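Side-chain contacts in chitinase A (Pteris ryukyuensis, PDB 4RL3), which probably hydrolyses the glycosidic bonds of chitin, this chain being the family 18 catalytic domain of a longer, LysM-containing protein: residues A154-F159 / S205-G210; H29-F34 / L179-F184; T228-C233 / Q267-S272; F217-V222 / Q261-A266. All coordinates share one frame; numbering follows the deposited sequence.

Interaction 1: residues A154-F159 / S205-G210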
# COMPACT_ATOMS: atom_id res chain seq x y z
N ALA A 154 8.05 -0.86 -5.87
CA ALA A 154 8.07 -0.18 -4.58
C ALA A 154 7.03 0.94 -4.61
O ALA A 154 6.88 1.63 -5.63
CB ALA A 154 9.45 0.37 -4.25
N SER A 155 6.32 1.08 -3.50
CA SER A 155 5.32 2.13 -3.35
C SER A 155 5.35 2.75 -1.97
O SER A 155 5.94 2.20 -1.04
CB SER A 155 3.90 1.60 -3.62
OG SER A 155 3.55 0.52 -2.77
N ILE A 156 4.74 3.93 -1.89
CA ILE A 156 4.56 4.63 -0.63
C ILE A 156 3.07 4.89 -0.46
O ILE A 156 2.36 5.00 -1.46
CB ILE A 156 5.37 5.95 -0.57
CG1 ILE A 156 5.07 6.86 -1.76
CG2 ILE A 156 6.86 5.63 -0.52
CD1 ILE A 156 5.60 8.27 -1.58
N ALA A 157 2.62 5.01 0.78
CA ALA A 157 1.19 5.18 1.08
C ALA A 157 0.91 6.44 1.92
O ALA A 157 0.49 6.34 3.08
CB ALA A 157 0.65 3.92 1.76
N PRO A 158 1.14 7.63 1.35
CA PRO A 158 1.02 8.85 2.15
C PRO A 158 -0.39 9.38 2.29
O PRO A 158 -1.30 8.95 1.58
CB PRO A 158 1.86 9.85 1.36
CG PRO A 158 1.69 9.41 -0.05
CD PRO A 158 1.66 7.91 0.01
N PHE A 159 -0.54 10.33 3.20
CA PHE A 159 -1.73 11.18 3.29
C PHE A 159 -1.24 12.53 3.82
O PHE A 159 -0.05 12.69 4.10
CB PHE A 159 -2.82 10.54 4.18
CG PHE A 159 -2.40 10.30 5.60
CD1 PHE A 159 -1.63 9.19 5.95
CD2 PHE A 159 -2.77 11.18 6.60
CE1 PHE A 159 -1.25 8.99 7.28
CE2 PHE A 159 -2.39 10.98 7.92
CZ PHE A 159 -1.63 9.89 8.25
N SER A 205 0.09 16.90 -7.53
CA SER A 205 1.08 17.97 -7.68
C SER A 205 2.26 17.85 -6.71
O SER A 205 3.34 18.37 -7.00
CB SER A 205 0.42 19.35 -7.52
OG SER A 205 0.20 19.66 -6.16
N LYS A 206 2.06 17.15 -5.59
CA LYS A 206 3.08 16.96 -4.55
C LYS A 206 3.92 15.70 -4.74
O LYS A 206 4.96 15.56 -4.09
CB LYS A 206 2.42 16.90 -3.18
CG LYS A 206 1.66 18.17 -2.81
CD LYS A 206 0.76 17.97 -1.61
CE LYS A 206 0.02 19.25 -1.27
NZ LYS A 206 -0.91 19.07 -0.12
N TYR A 207 3.47 14.81 -5.62
CA TYR A 207 4.08 13.49 -5.80
C TYR A 207 4.37 13.21 -7.28
O TYR A 207 4.08 12.13 -7.81
CB TYR A 207 3.20 12.41 -5.18
CG TYR A 207 3.27 12.46 -3.68
CD1 TYR A 207 4.37 11.94 -3.01
CD2 TYR A 207 2.26 13.07 -2.93
CE1 TYR A 207 4.46 12.00 -1.63
CE2 TYR A 207 2.34 13.12 -1.55
CZ TYR A 207 3.46 12.58 -0.91
OH TYR A 207 3.56 12.64 0.46
N GLY A 208 4.92 14.22 -7.94
CA GLY A 208 5.48 14.05 -9.27
C GLY A 208 4.57 14.39 -10.44
O GLY A 208 4.98 14.27 -11.59
N GLY A 209 3.34 14.81 -10.15
CA GLY A 209 2.42 15.31 -11.17
C GLY A 209 1.22 14.44 -11.44
O GLY A 209 0.23 14.90 -11.98
N GLY A 210 1.29 13.16 -11.05
CA GLY A 210 0.17 12.26 -11.25
C GLY A 210 0.46 10.94 -11.94
O GLY A 210 -0.28 9.98 -11.75
O HOH W 1 1.34 13.43 1.78
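Y207 keeps its ring beside the backbone N and opposite the carbonyl carbon (chi1 -73°), which points it from the loop after helix 193-206 at the barrel wall, while I156 holds CG1 between its own N and carbonyl carbon (chi1 54°), and its extended chi2 (167°) carries CD1 onward to the same ring. The fold is the (beta/alpha)8 or TIM barrel of glycoside hydrolase family 18, and the contact fills part of the layer between its strands and outer helices. P158, just beyond strand 153-156, sets CG over one face of the Y207 ring: its CG is 4.2 Å from the centroid of that ring and 28° off the normal, a CH-pi contact. A proline suits the spot because its pyrrolidine is stiff and compact, with CG and CB facing the tyrosine. Its CB reaches further along, to 3.4 Å from Y207 OH. I156 comes in obliquely, CD1 being 3.9 Å from Y207 CE1. Y166 of helix 163-173 and V180 of the next strand touch all three side chains and complete the apolar surroundings. Were Y207 an alanine, P158 and I156 would probably lose the surface they rest on, opening a gap behind the strand end. The tyrosine hydroxyl suits the place because it has a polar partner: a water in the ring plane, 2.7 Å from Y207 OH, which donates a hydrogen bond of 2.8 Å to F159 O.

Interaction 2: residues H29-F34 / L179-F184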
# COMPACT_ATOMS: atom_id res chain seq x y z
N HIS A 29 -2.39 -6.03 -8.18
CA HIS A 29 -1.52 -6.22 -7.02
C HIS A 29 -2.32 -6.46 -5.75
O HIS A 29 -3.13 -5.60 -5.36
CB HIS A 29 -0.63 -5.00 -6.77
CG HIS A 29 0.26 -4.64 -7.92
ND1 HIS A 29 0.93 -3.43 -7.99
CD2 HIS A 29 0.63 -5.33 -9.03
CE1 HIS A 29 1.64 -3.38 -9.10
NE2 HIS A 29 1.48 -4.52 -9.74
N PHE A 30 -2.11 -7.59 -5.09
CA PHE A 30 -2.48 -7.70 -3.68
C PHE A 30 -1.35 -7.08 -2.85
O PHE A 30 -0.18 -7.21 -3.20
CB PHE A 30 -2.66 -9.15 -3.24
CG PHE A 30 -3.89 -9.81 -3.78
CD1 PHE A 30 -5.14 -9.50 -3.27
CD2 PHE A 30 -3.80 -10.78 -4.77
CE1 PHE A 30 -6.27 -10.12 -3.75
CE2 PHE A 30 -4.94 -11.40 -5.26
CZ PHE A 30 -6.17 -11.07 -4.74
N ILE A 31 -1.72 -6.43 -1.75
CA ILE A 31 -0.74 -5.90 -0.80
C ILE A 31 -1.04 -6.44 0.59
O ILE A 31 -1.99 -6.01 1.25
CB ILE A 31 -0.71 -4.37 -0.78
CG1 ILE A 31 -0.59 -3.80 -2.19
CG2 ILE A 31 0.46 -3.89 0.08
CD1 ILE A 31 -0.71 -2.30 -2.24
N LEU A 32 -0.23 -7.41 1.02
CA LEU A 32 -0.34 -7.97 2.36
C LEU A 32 -0.08 -6.90 3.39
O LEU A 32 0.93 -6.18 3.31
CB LEU A 32 0.67 -9.12 2.53
CG LEU A 32 0.31 -10.38 1.75
CD1 LEU A 32 1.49 -11.35 1.65
CD2 LEU A 32 -0.90 -11.06 2.37
N ALA A 33 -0.97 -6.80 4.37
CA ALA A 33 -0.88 -5.79 5.42
C ALA A 33 -0.90 -6.51 6.77
O ALA A 33 -1.90 -7.15 7.06
CB ALA A 33 -2.04 -4.81 5.29
N PHE A 34 0.14 -6.45 7.61
CA PHE A 34 1.37 -5.66 7.47
C PHE A 34 2.57 -6.48 7.96
O PHE A 34 2.42 -7.36 8.82
CB PHE A 34 1.28 -4.43 8.37
CG PHE A 34 0.25 -3.42 7.95
CD1 PHE A 34 0.53 -2.54 6.92
CD2 PHE A 34 -0.99 -3.36 8.58
CE1 PHE A 34 -0.41 -1.62 6.52
CE2 PHE A 34 -1.94 -2.43 8.19
CZ PHE A 34 -1.65 -1.56 7.15
N LEU A 179 5.08 3.66 -7.50
CA LEU A 179 3.66 3.99 -7.29
C LEU A 179 3.46 4.72 -5.98
O LEU A 179 4.12 4.43 -4.98
CB LEU A 179 2.80 2.73 -7.29
CG LEU A 179 2.79 1.88 -8.57
CD1 LEU A 179 2.19 0.53 -8.29
CD2 LEU A 179 2.05 2.60 -9.68
N VAL A 180 2.56 5.70 -6.01
CA VAL A 180 2.17 6.46 -4.83
C VAL A 180 0.73 6.09 -4.51
O VAL A 180 -0.21 6.49 -5.23
CB VAL A 180 2.35 7.98 -5.05
CG1 VAL A 180 1.92 8.75 -3.79
CG2 VAL A 180 3.80 8.30 -5.40
N ASN A 181 0.56 5.31 -3.45
CA ASN A 181 -0.75 4.90 -2.94
C ASN A 181 -1.30 6.01 -2.03
O ASN A 181 -1.38 5.83 -0.81
CB ASN A 181 -0.66 3.60 -2.11
CG ASN A 181 -0.42 2.34 -2.93
OD1 ASN A 181 -0.10 2.36 -4.13
ND2 ASN A 181 -0.55 1.21 -2.26
N PHE A 182 -1.65 7.16 -2.60
CA PHE A 182 -2.13 8.26 -1.78
C PHE A 182 -3.49 7.87 -1.19
O PHE A 182 -4.37 7.41 -1.91
CB PHE A 182 -2.23 9.55 -2.59
CG PHE A 182 -2.46 10.76 -1.73
CD1 PHE A 182 -3.74 11.07 -1.29
CD2 PHE A 182 -1.41 11.55 -1.31
CE1 PHE A 182 -3.97 12.14 -0.48
CE2 PHE A 182 -1.63 12.64 -0.48
CZ PHE A 182 -2.92 12.93 -0.07
N GLN A 183 -3.64 8.05 0.12
CA GLN A 183 -4.85 7.63 0.82
C GLN A 183 -5.95 8.70 0.76
O GLN A 183 -6.07 9.53 1.66
CB GLN A 183 -4.53 7.33 2.28
CG GLN A 183 -3.51 6.22 2.48
CD GLN A 183 -3.28 5.94 3.95
OE1 GLN A 183 -4.19 6.06 4.77
NE2 GLN A 183 -2.05 5.60 4.30
N PHE A 184 -6.77 8.64 -0.28
CA PHE A 184 -7.83 9.65 -0.47
C PHE A 184 -9.01 9.45 0.47
O PHE A 184 -9.83 10.36 0.64
CB PHE A 184 -8.27 9.68 -1.93
CG PHE A 184 -7.25 10.31 -2.84
CD1 PHE A 184 -7.11 11.70 -2.90
CD2 PHE A 184 -6.39 9.53 -3.59
CE1 PHE A 184 -6.15 12.27 -3.72
CE2 PHE A 184 -5.44 10.10 -4.42
CZ PHE A 184 -5.31 11.48 -4.48
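I31 and N181 approach from opposite directions, I31 CD1 stopping 3.5 Å from N181 ND2, and one level along the barrel H29 and L179 face each other in the same way. There L179 CD1 lies at the edge of the imidazole, near its plane, 4.0 Å from H29 CE1. Neither pair is joined by a polar bond: each meets through a single CD1 methyl, that of I31 or of L179, and the polar groups turn to a second shell. N181 keeps CG opposite its carbonyl carbon (chi1 -73°), which projects the amide inward, where ND2 bonds to Y7 OH and OD1 to R5 NH1. Both halves of the amide are thereby used, which fixes its rotation. R5 also bonds through NE to H29 ND1, so one arginine orients a side chain from each segment. Asparagine suits its place by having a donor and an acceptor on a short stem; isoleucine suits the other wall because its slim CD1 reaches the amide without asking for a bond. The backbone at N181 turns sharply, as the centre of an inverse gamma turn. In the barrel order, strand 27-36 is the second and strand 179-180 the sixth, hence opposite walls, with the CA atoms of I31 and N181 11.0 Å apart. Strand 3-8 supplies R5 and Y7 beside them, and D120 of strand 118-123, which carries the family's DxxDxDxE signature, touches both I31 and N181.

Interaction 3: residues T228-C233 / Q267-S272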
# COMPACT_ATOMS: atom_id res chain seq x y z
N THR A 228 -19.01 7.58 -5.47
CA THR A 228 -18.61 8.95 -5.79
C THR A 228 -17.17 9.00 -6.29
O THR A 228 -16.85 9.66 -7.28
CB THR A 228 -18.80 9.85 -4.57
OG1 THR A 228 -20.20 9.88 -4.25
CG2 THR A 228 -18.29 11.27 -4.83
N VAL A 229 -16.29 8.28 -5.61
CA VAL A 229 -14.91 8.19 -6.07
C VAL A 229 -14.82 7.59 -7.47
O VAL A 229 -14.05 8.06 -8.31
CB VAL A 229 -14.04 7.39 -5.08
CG1 VAL A 229 -12.64 7.20 -5.65
CG2 VAL A 229 -13.99 8.08 -3.74
N LEU A 230 -15.61 6.54 -7.73
CA LEU A 230 -15.59 5.91 -9.04
C LEU A 230 -16.03 6.88 -10.14
O LEU A 230 -15.46 6.89 -11.22
CB LEU A 230 -16.41 4.60 -9.04
CG LEU A 230 -15.72 3.48 -8.25
CD1 LEU A 230 -16.70 2.41 -7.81
CD2 LEU A 230 -14.58 2.88 -9.06
N SER A 231 -17.01 7.73 -9.83
CA SER A 231 -17.41 8.79 -10.75
C SER A 231 -16.27 9.77 -11.04
O SER A 231 -16.00 10.09 -12.20
CB SER A 231 -18.64 9.52 -10.21
OG SER A 231 -19.77 8.67 -10.21
N ALA A 232 -15.58 10.21 -10.00
CA ALA A 232 -14.40 11.07 -10.17
C ALA A 232 -13.33 10.38 -10.99
O ALA A 232 -12.67 10.99 -11.82
CB ALA A 232 -13.84 11.47 -8.82
N CYS A 233 -13.13 9.09 -10.75
CA CYS A 233 -12.13 8.32 -11.47
C CYS A 233 -12.43 8.25 -12.97
O CYS A 233 -11.52 8.21 -13.78
CB CYS A 233 -12.00 6.92 -10.88
SG CYS A 233 -11.07 6.88 -9.33
N GLN A 267 -12.05 -2.13 -11.34
CA GLN A 267 -11.29 -2.81 -12.38
C GLN A 267 -11.98 -2.70 -13.74
O GLN A 267 -11.31 -2.56 -14.76
CB GLN A 267 -11.06 -4.28 -12.01
CG GLN A 267 -10.17 -4.43 -10.79
CD GLN A 267 -10.10 -5.85 -10.31
OE1 GLN A 267 -9.37 -6.65 -10.88
NE2 GLN A 267 -10.84 -6.17 -9.25
N THR A 268 -13.31 -2.76 -13.74
CA THR A 268 -14.06 -2.57 -14.97
C THR A 268 -13.82 -1.16 -15.52
O THR A 268 -13.60 -1.00 -16.73
CB THR A 268 -15.55 -2.87 -14.74
OG1 THR A 268 -15.68 -4.29 -14.59
CG2 THR A 268 -16.44 -2.41 -15.90
N LEU A 269 -13.79 -0.17 -14.64
CA LEU A 269 -13.53 1.21 -15.08
C LEU A 269 -12.15 1.31 -15.73
O LEU A 269 -12.00 1.96 -16.77
CB LEU A 269 -13.64 2.18 -13.90
CG LEU A 269 -13.39 3.67 -14.15
CD1 LEU A 269 -14.03 4.46 -13.03
CD2 LEU A 269 -11.92 4.04 -14.27
N LEU A 270 -11.16 0.68 -15.13
CA LEU A 270 -9.79 0.76 -15.64
C LEU A 270 -9.61 0.07 -16.99
O LEU A 270 -8.75 0.47 -17.77
CB LEU A 270 -8.79 0.20 -14.62
CG LEU A 270 -8.64 1.05 -13.36
CD1 LEU A 270 -7.88 0.26 -12.31
CD2 LEU A 270 -7.98 2.39 -13.63
N THR A 271 -10.43 -0.94 -17.27
CA THR A 271 -10.28 -1.73 -18.50
C THR A 271 -11.25 -1.35 -19.62
O THR A 271 -11.11 -1.85 -20.73
CB THR A 271 -10.41 -3.24 -18.20
OG1 THR A 271 -11.66 -3.52 -17.55
CG2 THR A 271 -9.29 -3.69 -17.31
N SER A 272 -12.20 -0.46 -19.35
CA SER A 272 -13.26 -0.17 -20.32
C SER A 272 -12.86 0.92 -21.31
O SER A 272 -11.80 1.55 -21.19
CB SER A 272 -14.54 0.25 -19.60
OG SER A 272 -14.38 1.55 -19.06
OXT SER A 272 -13.60 1.20 -22.26
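L230 and L269 meet without an aromatic ring between them, and the flat group that matters is the L230 peptide: L269 CD1 lies 3.4 Å from L230 O, somewhat out of the plane of that carbonyl. The only sizeable amide side chain, that of Q267, points away from helix 226-238 and is bonded to N23 and P21. On the 267-272 side L269 carries the contact. L269 has CG opposite its backbone N (chi1 180°), so the branch stretches across the gap and CD1 drops between two residues of the facing helix. Besides the carbonyl, it touches C233 CB at 3.8 Å and, more loosely, L230 CD2 at 4.3 Å. A leucine is long enough to span the gap between L230 and L269, whose CA atoms are 7.9 Å apart, the nearest pair between 228-233 and 267-272, while a small cysteine lets the methyl come close to the backbone. T271 OG1 gives a hydrogen bond of 3.0 Å to Q267 O, with the donor tilted 24° from the carbonyl plane, and the terminal S272 O accepts from K237 NZ. L230 also packs on Y262, Q265 and A266, extending the seam along helix 261-271. This is the lateral packing of neighbouring outer helices in a TIM barrel, here the helices that follow its seventh and eighth strands.

Interaction 4: residues F217-V222 / Q261-A266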
# COMPACT_ATOMS: atom_id res chain seq x y z
N PHE A 217 -10.10 4.59 -2.49
CA PHE A 217 -11.19 4.70 -1.55
C PHE A 217 -11.15 3.57 -0.53
O PHE A 217 -10.43 2.59 -0.72
CB PHE A 217 -12.56 4.78 -2.27
CG PHE A 217 -12.86 3.63 -3.20
CD1 PHE A 217 -13.43 2.46 -2.71
CD2 PHE A 217 -12.62 3.73 -4.56
CE1 PHE A 217 -13.73 1.41 -3.56
CE2 PHE A 217 -12.92 2.69 -5.42
CZ PHE A 217 -13.47 1.52 -4.90
N SER A 218 -11.91 3.73 0.54
CA SER A 218 -12.05 2.71 1.56
C SER A 218 -13.38 2.00 1.39
O SER A 218 -14.39 2.63 1.06
CB SER A 218 -11.97 3.32 2.95
OG SER A 218 -12.41 2.41 3.95
N THR A 219 -13.37 0.70 1.64
CA THR A 219 -14.58 -0.09 1.73
C THR A 219 -14.92 -0.39 3.20
O THR A 219 -15.83 -1.17 3.49
CB THR A 219 -14.42 -1.40 0.95
OG1 THR A 219 -13.18 -2.02 1.32
CG2 THR A 219 -14.43 -1.12 -0.56
N GLY A 220 -14.22 0.26 4.13
CA GLY A 220 -14.45 0.05 5.55
C GLY A 220 -15.31 1.12 6.21
O GLY A 220 -15.34 1.22 7.45
N GLY A 221 -16.01 1.91 5.40
CA GLY A 221 -16.97 2.88 5.91
C GLY A 221 -16.37 4.22 6.32
O GLY A 221 -16.95 4.94 7.13
N VAL A 222 -15.21 4.55 5.76
CA VAL A 222 -14.61 5.86 6.00
C VAL A 222 -14.25 6.52 4.68
O VAL A 222 -14.03 5.84 3.67
CB VAL A 222 -13.35 5.78 6.91
CG1 VAL A 222 -13.72 5.28 8.31
CG2 VAL A 222 -12.28 4.90 6.30
N GLN A 261 -18.32 -5.50 -4.57
CA GLN A 261 -18.82 -4.90 -5.80
C GLN A 261 -17.97 -3.73 -6.28
O GLN A 261 -17.84 -3.51 -7.48
CB GLN A 261 -20.29 -4.50 -5.69
CG GLN A 261 -20.60 -3.34 -4.75
CD GLN A 261 -22.09 -3.25 -4.47
OE1 GLN A 261 -22.85 -2.66 -5.24
NE2 GLN A 261 -22.51 -3.84 -3.36
N TYR A 262 -17.38 -2.97 -5.36
CA TYR A 262 -16.58 -1.82 -5.78
C TYR A 262 -15.19 -2.20 -6.30
O TYR A 262 -14.66 -1.52 -7.18
CB TYR A 262 -16.49 -0.79 -4.65
CG TYR A 262 -17.84 -0.24 -4.29
CD1 TYR A 262 -18.61 0.44 -5.23
CD2 TYR A 262 -18.36 -0.40 -3.01
CE1 TYR A 262 -19.85 0.95 -4.92
CE2 TYR A 262 -19.61 0.12 -2.68
CZ TYR A 262 -20.34 0.79 -3.64
OH TYR A 262 -21.58 1.30 -3.31
N GLU A 263 -14.63 -3.31 -5.81
CA GLU A 263 -13.41 -3.87 -6.40
C GLU A 263 -13.65 -4.16 -7.88
O GLU A 263 -12.81 -3.86 -8.74
CB GLU A 263 -13.02 -5.18 -5.71
CG GLU A 263 -12.23 -5.06 -4.41
CD GLU A 263 -13.05 -4.69 -3.19
OE1 GLU A 263 -12.46 -4.62 -2.10
OE2 GLU A 263 -14.29 -4.47 -3.29
N GLN A 264 -14.78 -4.79 -8.16
CA GLN A 264 -15.13 -5.13 -9.54
C GLN A 264 -15.33 -3.88 -10.39
O GLN A 264 -14.79 -3.78 -11.50
CB GLN A 264 -16.38 -6.00 -9.55
CG GLN A 264 -16.93 -6.31 -10.93
CD GLN A 264 -17.91 -5.27 -11.43
OE1 GLN A 264 -17.75 -4.71 -12.53
NE2 GLN A 264 -18.90 -4.99 -10.63
N GLN A 265 -16.11 -2.95 -9.87
CA GLN A 265 -16.36 -1.71 -10.58
C GLN A 265 -15.08 -0.95 -10.89
O GLN A 265 -14.94 -0.43 -11.98
CB GLN A 265 -17.32 -0.84 -9.80
CG GLN A 265 -18.74 -1.37 -9.84
CD GLN A 265 -19.66 -0.50 -9.04
OE1 GLN A 265 -19.60 0.73 -9.16
NE2 GLN A 265 -20.51 -1.11 -8.21
N ALA A 266 -14.16 -0.90 -9.93
CA ALA A 266 -12.90 -0.20 -10.14
C ALA A 266 -12.10 -0.81 -11.29
O ALA A 266 -11.54 -0.08 -12.12
CB ALA A 266 -12.08 -0.19 -8.88
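F217 pushes its ring end against the first carbon of the Y262 side chain, and this is the tight half of the contact. Y262 CB is 3.7 Å from F217 CE1 and 3.8 Å from F217 CZ, and the two side chains cross at about a right angle. Y262 O lies in the plane of the F217 ring, at its edge, 4.0 Å from F217 CZ, where the slightly positive ring hydrogens suit an oxygen. F217 gets there with CG between its backbone N and carbonyl carbon (chi1 57°); phenylalanine fits because its flat ring slots between helix 261-271 and the P226 and V229 side chains. T219 and E263 form the looser part. T219 CG2 stays 4.3 Å from E263 OE1, and both T219 OG1 and E263 OE1 bond to S253 OG. E263 is buried and its OE1 also lies near E6 OE2, so one of the two acids may be protonated. Further out, the Y262 ring leads away from the strand. The loop at G220 and G221 is exposed; an ST turn shapes its start, S218 OG accepting from G220 N at 2.8 Å, and glycine readily takes the positive phi of G221. Such packing is typical of the interface between barrel strands and outer helices in a TIM barrel, here joining the seventh strand to the helix after the eighth.

How the interactions relate
From the N terminus, strand 27-36 opens interaction 2, which closes at 179-184 and spans the interior of the barrel between its second and sixth strands. Interaction 1 opens inside that span, at 154-159, but closes beyond it at 205-210, so the two cross; they touch directly, I156 O lying 2.7 Å from N181 N in a probable hydrogen bond. Both are complete before interaction 4 begins at 217-222. Interaction 3 starts at 228-233, within the span of interaction 4, and ends after it, a second crossed pair sharing helix 261-271. Thus interaction 1 joins the fifth strand's end to the loop after helix 193-206, whereas 3 and 4 bring the C-terminal helix against the seventh strand and its helix.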